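Long-range contacts in UDP-glucose 6-dehydrogenase (PDB 3VTF), which probably oxidises UDP-glucose to UDP-glucuronate in two NAD-dependent steps: residues V105-A110 against S144-G149; P174-E179 against E225-A230. All coordinates share one frame; numbering follows the deposited sequence.

In the fold
The two contacts illustrate how an active-site cleft is assembled from loops following neighbouring parallel strands of a mixed sheet and one long helix. Contact 1 joins the loops after strands 100-103 and 139-142, on the side where NAD is predicted to bind; contact 2 joins the loop after strand 169-172 to helix 221-251, on the sugar side. Their centres lie about 11 Å apart, and they touch. Gly149 N makes a probable hydrogen bond to Glu225 OE1 at 2.6 Å, while Thr145 OG1 packs 3.4 Å from Lys228 CE. The side chain of Thr145 comes to about 5 Å of the bound UDP-glucose, measured between nearest atoms, so contact 1 borders the pocket that contact 2 lines.

Contact 1: residues V105-A110 against S144-G149; sequences VGTPPA and STVPPG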
loop_
_atom_site.group_PDB
_atom_site.type_symbol
_atom_site.label_atom_id
_atom_site.label_comp_id
_atom_site.label_asym_id
_atom_site.label_seq_id
_atom_site.Cartn_x
_atom_site.Cartn_y
_atom_site.Cartn_z
ATOM N N VAL A 105 -4.460 -28.047 -4.312
ATOM C CA VAL A 105 -5.587 -28.305 -3.389
ATOM C C VAL A 105 -5.722 -27.151 -2.391
ATOM O O VAL A 105 -4.834 -26.252 -2.266
ATOM C CB VAL A 105 -5.334 -29.621 -2.634
ATOM C CG1 VAL A 105 -5.266 -30.708 -3.689
ATOM C CG2 VAL A 105 -3.944 -29.587 -1.928
ATOM N N GLY A 106 -6.847 -27.128 -1.680
ATOM C CA GLY A 106 -7.074 -25.962 -0.784
ATOM C C GLY A 106 -6.169 -25.897 0.459
ATOM O O GLY A 106 -5.498 -26.900 0.878
ATOM N N THR A 107 -6.035 -24.719 1.030
ATOM C CA THR A 107 -5.359 -24.562 2.313
ATOM C C THR A 107 -6.347 -23.691 3.153
ATOM O O THR A 107 -6.040 -22.489 3.483
ATOM C CB THR A 107 -3.958 -23.844 2.258
ATOM O OG1 THR A 107 -4.030 -22.724 1.339
ATOM C CG2 THR A 107 -2.851 -24.857 1.704
ATOM N N PRO A 108 -7.484 -24.283 3.571
ATOM C CA PRO A 108 -8.404 -23.530 4.435
ATOM C C PRO A 108 -7.864 -23.215 5.804
ATOM O O PRO A 108 -6.812 -23.760 6.207
ATOM C CB PRO A 108 -9.683 -24.470 4.533
ATOM C CG PRO A 108 -9.098 -25.825 4.418
ATOM C CD PRO A 108 -7.885 -25.688 3.436
ATOM N N PRO A 109 -8.537 -22.305 6.548
ATOM C CA PRO A 109 -8.017 -22.007 7.896
ATOM C C PRO A 109 -8.165 -23.265 8.778
ATOM O O PRO A 109 -9.160 -23.977 8.636
ATOM C CB PRO A 109 -8.885 -20.867 8.392
ATOM C CG PRO A 109 -10.108 -20.809 7.531
ATOM C CD PRO A 109 -9.681 -21.437 6.180
ATOM N N ALA A 110 -7.175 -23.546 9.607
ATOM C CA ALA A 110 -7.354 -24.539 10.722
ATOM C C ALA A 110 -8.188 -23.873 11.864
ATOM O O ALA A 110 -8.449 -22.628 11.872
ATOM C CB ALA A 110 -5.975 -24.963 11.253
ATOM N N SER A 144 -0.727 -24.284 -4.401
ATOM C CA SER A 144 -1.386 -24.002 -3.133
ATOM C C SER A 144 -0.676 -22.887 -2.379
ATOM O O SER A 144 0.524 -22.876 -2.355
ATOM C CB SER A 144 -1.457 -25.315 -2.256
ATOM O OG SER A 144 -2.155 -26.304 -3.040
ATOM N N THR A 145 -1.444 -22.002 -1.710
ATOM C CA THR A 145 -0.925 -21.030 -0.818
ATOM C C THR A 145 -0.525 -21.668 0.487
ATOM O O THR A 145 -1.399 -22.153 1.223
ATOM C CB THR A 145 -1.998 -19.891 -0.589
ATOM O OG1 THR A 145 -2.241 -19.308 -1.900
ATOM C CG2 THR A 145 -1.368 -18.801 0.337
ATOM N N VAL A 146 0.785 -21.730 0.734
ATOM C CA VAL A 146 1.290 -22.472 1.858
ATOM C C VAL A 146 2.305 -21.585 2.566
ATOM O O VAL A 146 3.040 -20.769 1.953
ATOM C CB VAL A 146 2.008 -23.777 1.440
ATOM C CG1 VAL A 146 1.069 -24.834 0.904
ATOM C CG2 VAL A 146 3.138 -23.479 0.364
ATOM N N PRO A 147 2.405 -21.725 3.881
ATOM C CA PRO A 147 3.382 -20.907 4.596
ATOM C C PRO A 147 4.824 -21.201 4.126
ATOM O O PRO A 147 5.123 -22.305 3.686
ATOM C CB PRO A 147 3.208 -21.329 6.059
ATOM C CG PRO A 147 1.800 -21.976 6.159
ATOM C CD PRO A 147 1.527 -22.535 4.741
ATOM N N PRO A 148 5.718 -20.222 4.226
ATOM C CA PRO A 148 7.087 -20.400 3.764
ATOM C C PRO A 148 7.750 -21.525 4.483
ATOM O O PRO A 148 7.643 -21.588 5.711
ATOM C CB PRO A 148 7.762 -19.055 4.157
ATOM C CG PRO A 148 6.581 -18.018 4.024
ATOM C CD PRO A 148 5.382 -18.798 4.545
ATOM N N GLY A 149 8.453 -22.395 3.758
ATOM C CA GLY A 149 9.085 -23.554 4.388
ATOM C C GLY A 149 8.309 -24.780 4.045
ATOM O O GLY A 149 8.872 -25.881 4.166
HETATM O O HOH W 1 -4.265 -23.089 -1.569
#
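The peptide carbonyls of Val105 and Thr145 are the flat groups through which the two loops meet, and each is approached within its plane, by a hydroxyl of the other loop. Ser144 OG donates to Val105 O at 2.8 Å, lying in the carbonyl plane on a lone pair with a C=O...donor angle of 129°. In the reverse direction Thr107 OG1 donates to Thr145 O at 2.7 Å, again in plane and on a lone pair, at 143°. The exchange is reciprocal: each loop gives one side-chain proton and accepts one at its backbone. With chi1 at 41°, Thr107 places OG1 between its own backbone N and carbonyl carbon, and CG2 is thereby swung towards the second loop, where it meets Val146 CG1 at 4.0 Å, the two side chains crossing at about a right angle. Packing is close here, for CB and CG2 of Thr107 also press on Thr145 O. A bridging water ties the same groups together: it accepts from Thr145 N at 3.0 Å and donates to Thr107 OG1 at 2.9 Å and, at a longer 3.3 Å, to Val105 O. Thr107 OG1 therefore works as both donor and acceptor, which fixes the rotation of its hydroxyl. Thr107 and Thr145 are both predicted NAD contacts, consistent with a cross-braced wall of the cofactor site in this Rossmann-type domain. Further out, Lys287 NZ bonds to Thr107 O, and Ser144 OG is also hydrogen-bonded to Ile103 O, so its one proton must be shared or alternate between two carbonyls. The loops follow the adjacent parallel strands 100-103 and 139-142; Val105, Thr107 and Ser144 pack on helix 118-134, while Thr145 and Pro147 face helices 221-251 and 285-298.

Contact 2: residues P174-E179 against E225-A230; sequences PEFLRE and ELVKYA. With UPG (uridine-5'-diphosphate-glucose), chain B.
Lys228 leaves its helix with CG anti to the backbone N (chi1 178°), bends once at chi2 (47°) and then runs extended, which carries NZ past Pro174 to the backbone of Glu175. Here a Rossmann-type domain meets the long helix 221-251, whose residues 225-230 belong to the central domain, and the lysine lines the sugar end of the pocket. NZ donates to Glu175 O at 3.1 Å, in the carbonyl plane with a C=O...donor angle of 152°, and to O6' of UDP-glucose at 2.8 Å; Asn232 OD1 is a third partner, so NZ is held from several directions beside the hydroxyl to be oxidised. Glu175 OE2 stays 4.0 Å from NZ, beyond a salt bridge. Apolar contacts run along the lysine chain: Pro174 CB rests on Lys228 CB, and the Phe176 side chain runs antiparallel to the lysine, CE1 lying 4.0 Å from Lys228 CD, while its CZ meets Val227 CG1 at 4.0 Å. Arg191 adds a cation-pi contact to this ring. The loop backbone also grips the substrate: O3' donates to Phe176 O, O4' donates to Leu177 O at 2.8 Å, and Glu179 N donates to the phosphate oxygen O1B at 2.9 Å.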
loop_
_atom_site.group_PDB
_atom_site.type_symbol
_atom_site.label_atom_id
_atom_site.label_comp_id
_atom_site.label_asym_id
_atom_site.label_seq_id
_atom_site.Cartn_x
_atom_site.Cartn_y
_atom_site.Cartn_z
ATOM N N PRO A 174 3.888 -19.868 -6.940
ATOM C CA PRO A 174 2.614 -19.416 -6.445
ATOM C C PRO A 174 1.709 -18.919 -7.557
ATOM O O PRO A 174 2.183 -18.656 -8.710
ATOM C CB PRO A 174 2.979 -18.229 -5.521
ATOM C CG PRO A 174 4.396 -17.878 -5.826
ATOM C CD PRO A 174 5.040 -19.169 -6.303
ATOM N N GLU A 175 0.440 -18.831 -7.228
ATOM C CA GLU A 175 -0.529 -18.394 -8.264
ATOM C C GLU A 175 -1.162 -17.097 -7.836
ATOM O O GLU A 175 -1.170 -16.783 -6.641
ATOM C CB GLU A 175 -1.557 -19.481 -8.499
ATOM C CG GLU A 175 -2.250 -19.879 -7.207
ATOM C CD GLU A 175 -3.346 -18.919 -6.866
ATOM O OE1 GLU A 175 -3.901 -18.232 -7.819
ATOM O OE2 GLU A 175 -3.670 -18.834 -5.674
ATOM N N PHE A 176 -1.535 -16.281 -8.814
ATOM C CA PHE A 176 -1.985 -14.949 -8.570
ATOM C C PHE A 176 -3.277 -14.670 -9.317
ATOM O O PHE A 176 -3.662 -13.483 -9.429
ATOM C CB PHE A 176 -0.900 -13.971 -9.038
ATOM C CG PHE A 176 0.402 -14.104 -8.281
ATOM C CD1 PHE A 176 0.497 -13.704 -6.932
ATOM C CD2 PHE A 176 1.510 -14.683 -8.896
ATOM C CE1 PHE A 176 1.697 -13.837 -6.209
ATOM C CE2 PHE A 176 2.724 -14.795 -8.191
ATOM C CZ PHE A 176 2.793 -14.404 -6.838
ATOM N N LEU A 177 -3.965 -15.740 -9.732
ATOM C CA LEU A 177 -5.195 -15.669 -10.491
ATOM C C LEU A 177 -6.265 -14.972 -9.632
ATOM O O LEU A 177 -6.454 -15.340 -8.488
ATOM C CB LEU A 177 -5.711 -17.121 -10.780
ATOM C CG LEU A 177 -4.718 -17.984 -11.644
ATOM C CD1 LEU A 177 -5.524 -19.143 -12.189
ATOM C CD2 LEU A 177 -4.053 -17.193 -12.803
ATOM N N ARG A 178 -7.054 -14.076 -10.215
ATOM C CA ARG A 178 -8.286 -13.630 -9.521
ATOM C C ARG A 178 -9.510 -14.324 -10.075
ATOM O O ARG A 178 -9.689 -14.498 -11.318
ATOM C CB ARG A 178 -8.495 -12.108 -9.586
ATOM C CG ARG A 178 -7.213 -11.355 -9.447
ATOM C CD ARG A 178 -7.451 -9.869 -9.623
ATOM N NE ARG A 178 -7.667 -9.473 -11.007
ATOM C CZ ARG A 178 -6.728 -9.363 -11.934
ATOM N NH1 ARG A 178 -5.452 -9.621 -11.663
ATOM N NH2 ARG A 178 -7.082 -8.985 -13.156
ATOM N N GLU A 179 -10.394 -14.691 -9.166
ATOM C CA GLU A 179 -11.661 -15.226 -9.606
ATOM C C GLU A 179 -12.365 -14.179 -10.444
ATOM O O GLU A 179 -12.257 -12.952 -10.162
ATOM C CB GLU A 179 -12.530 -15.562 -8.422
ATOM C CG GLU A 179 -12.598 -17.018 -8.090
ATOM C CD GLU A 179 -13.708 -17.309 -7.066
ATOM O OE1 GLU A 179 -14.925 -17.337 -7.423
ATOM O OE2 GLU A 179 -13.319 -17.531 -5.931
ATOM N N GLU A 225 7.273 -18.466 -1.595
ATOM C CA GLU A 225 6.131 -18.652 -0.725
ATOM C C GLU A 225 5.792 -17.359 -0.012
ATOM O O GLU A 225 4.599 -17.029 0.161
ATOM C CB GLU A 225 6.457 -19.787 0.344
ATOM C CG GLU A 225 6.518 -21.167 -0.407
ATOM C CD GLU A 225 7.229 -22.279 0.438
ATOM O OE1 GLU A 225 8.224 -22.023 1.154
ATOM O OE2 GLU A 225 6.722 -23.432 0.407
ATOM N N LEU A 226 6.825 -16.653 0.454
ATOM C CA LEU A 226 6.569 -15.351 1.146
ATOM C C LEU A 226 5.996 -14.260 0.185
ATOM O O LEU A 226 5.101 -13.430 0.567
ATOM C CB LEU A 226 7.851 -14.836 1.763
ATOM C CG LEU A 226 7.701 -13.574 2.670
ATOM C CD1 LEU A 226 6.665 -13.884 3.706
ATOM C CD2 LEU A 226 9.015 -13.298 3.337
ATOM N N VAL A 227 6.400 -14.300 -1.091
ATOM C CA VAL A 227 5.832 -13.344 -2.070
ATOM C C VAL A 227 4.351 -13.455 -2.131
ATOM O O VAL A 227 3.630 -12.457 -2.218
ATOM C CB VAL A 227 6.406 -13.596 -3.521
ATOM C CG1 VAL A 227 5.642 -12.783 -4.551
ATOM C CG2 VAL A 227 7.882 -13.204 -3.600
ATOM N N LYS A 228 3.822 -14.683 -2.092
ATOM C CA LYS A 228 2.400 -14.847 -2.193
ATOM C C LYS A 228 1.661 -14.224 -1.001
ATOM O O LYS A 228 0.549 -13.550 -1.176
ATOM C CB LYS A 228 2.074 -16.331 -2.246
ATOM C CG LYS A 228 0.594 -16.693 -2.305
ATOM C CD LYS A 228 -0.146 -15.859 -3.357
ATOM C CE LYS A 228 -1.592 -16.321 -3.452
ATOM N NZ LYS A 228 -2.360 -15.314 -4.246
ATOM N N TYR A 229 2.174 -14.480 0.204
ATOM C CA TYR A 229 1.460 -13.878 1.396
ATOM C C TYR A 229 1.660 -12.339 1.415
ATOM O O TYR A 229 0.750 -11.566 1.713
ATOM C CB TYR A 229 2.067 -14.423 2.730
ATOM C CG TYR A 229 1.422 -15.768 3.074
ATOM C CD1 TYR A 229 0.118 -15.825 3.560
ATOM C CD2 TYR A 229 2.114 -17.001 2.775
ATOM C CE1 TYR A 229 -0.513 -17.067 3.828
ATOM C CE2 TYR A 229 1.505 -18.258 3.000
ATOM C CZ TYR A 229 0.228 -18.285 3.569
ATOM O OH TYR A 229 -0.345 -19.502 3.841
ATOM N N ALA A 230 2.870 -11.890 1.095
ATOM C CA ALA A 230 3.131 -10.451 1.101
ATOM C C ALA A 230 2.236 -9.742 0.078
ATOM O O ALA A 230 1.741 -8.625 0.369
ATOM C CB ALA A 230 4.593 -10.140 0.904
HETATM N N1 UPG B . -12.404 -5.691 -2.558
HETATM C C2 UPG B . -12.680 -4.495 -1.832
HETATM N N3 UPG B . -12.172 -3.341 -2.270
HETATM C C4 UPG B . -11.330 -3.326 -3.372
HETATM C C5 UPG B . -11.002 -4.512 -4.118
HETATM C C6 UPG B . -11.550 -5.713 -3.625
HETATM O O2 UPG B . -13.419 -4.496 -0.797
HETATM O O4 UPG B . -10.825 -2.208 -3.723
HETATM C C1C UPG B . -12.989 -6.922 -1.978
HETATM C C2C UPG B . -13.791 -7.659 -3.033
HETATM O O2C UPG B . -15.155 -7.246 -3.064
HETATM C C3C UPG B . -13.669 -9.127 -2.568
HETATM C C4C UPG B . -12.286 -9.199 -1.920
HETATM O O4C UPG B . -11.882 -7.823 -1.745
HETATM O O3C UPG B . -14.606 -9.360 -1.483
HETATM C C5C UPG B . -11.228 -9.909 -2.799
HETATM O O5C UPG B . -11.400 -9.444 -4.143
HETATM P PA UPG B . -10.408 -10.054 -5.362
HETATM O O1A UPG B . -8.916 -9.676 -5.093
HETATM O O2A UPG B . -11.106 -9.786 -6.720
HETATM O O3A UPG B . -10.763 -11.616 -5.190
HETATM P PB UPG B . -9.843 -12.971 -5.282
HETATM O O1B UPG B . -10.380 -13.798 -6.422
HETATM O O2B UPG B . -10.130 -13.436 -3.832
HETATM O O3B UPG B . -8.332 -12.638 -5.671
HETATM C "C1'" UPG B . -7.298 -12.552 -4.643
HETATM C "C2'" UPG B . -6.137 -11.795 -5.250
HETATM C "C3'" UPG B . -5.472 -12.706 -6.309
HETATM C "C4'" UPG B . -5.060 -14.021 -5.604
HETATM C "C5'" UPG B . -6.382 -14.752 -5.138
HETATM C "C6'" UPG B . -6.199 -16.075 -4.362
HETATM O "O2'" UPG B . -6.882 -10.698 -5.907
HETATM O "O3'" UPG B . -4.344 -12.012 -6.803
HETATM O "O4'" UPG B . -4.442 -14.859 -6.605
HETATM O "O5'" UPG B . -6.910 -13.831 -4.142
HETATM O "O6'" UPG B . -4.941 -16.053 -3.645
#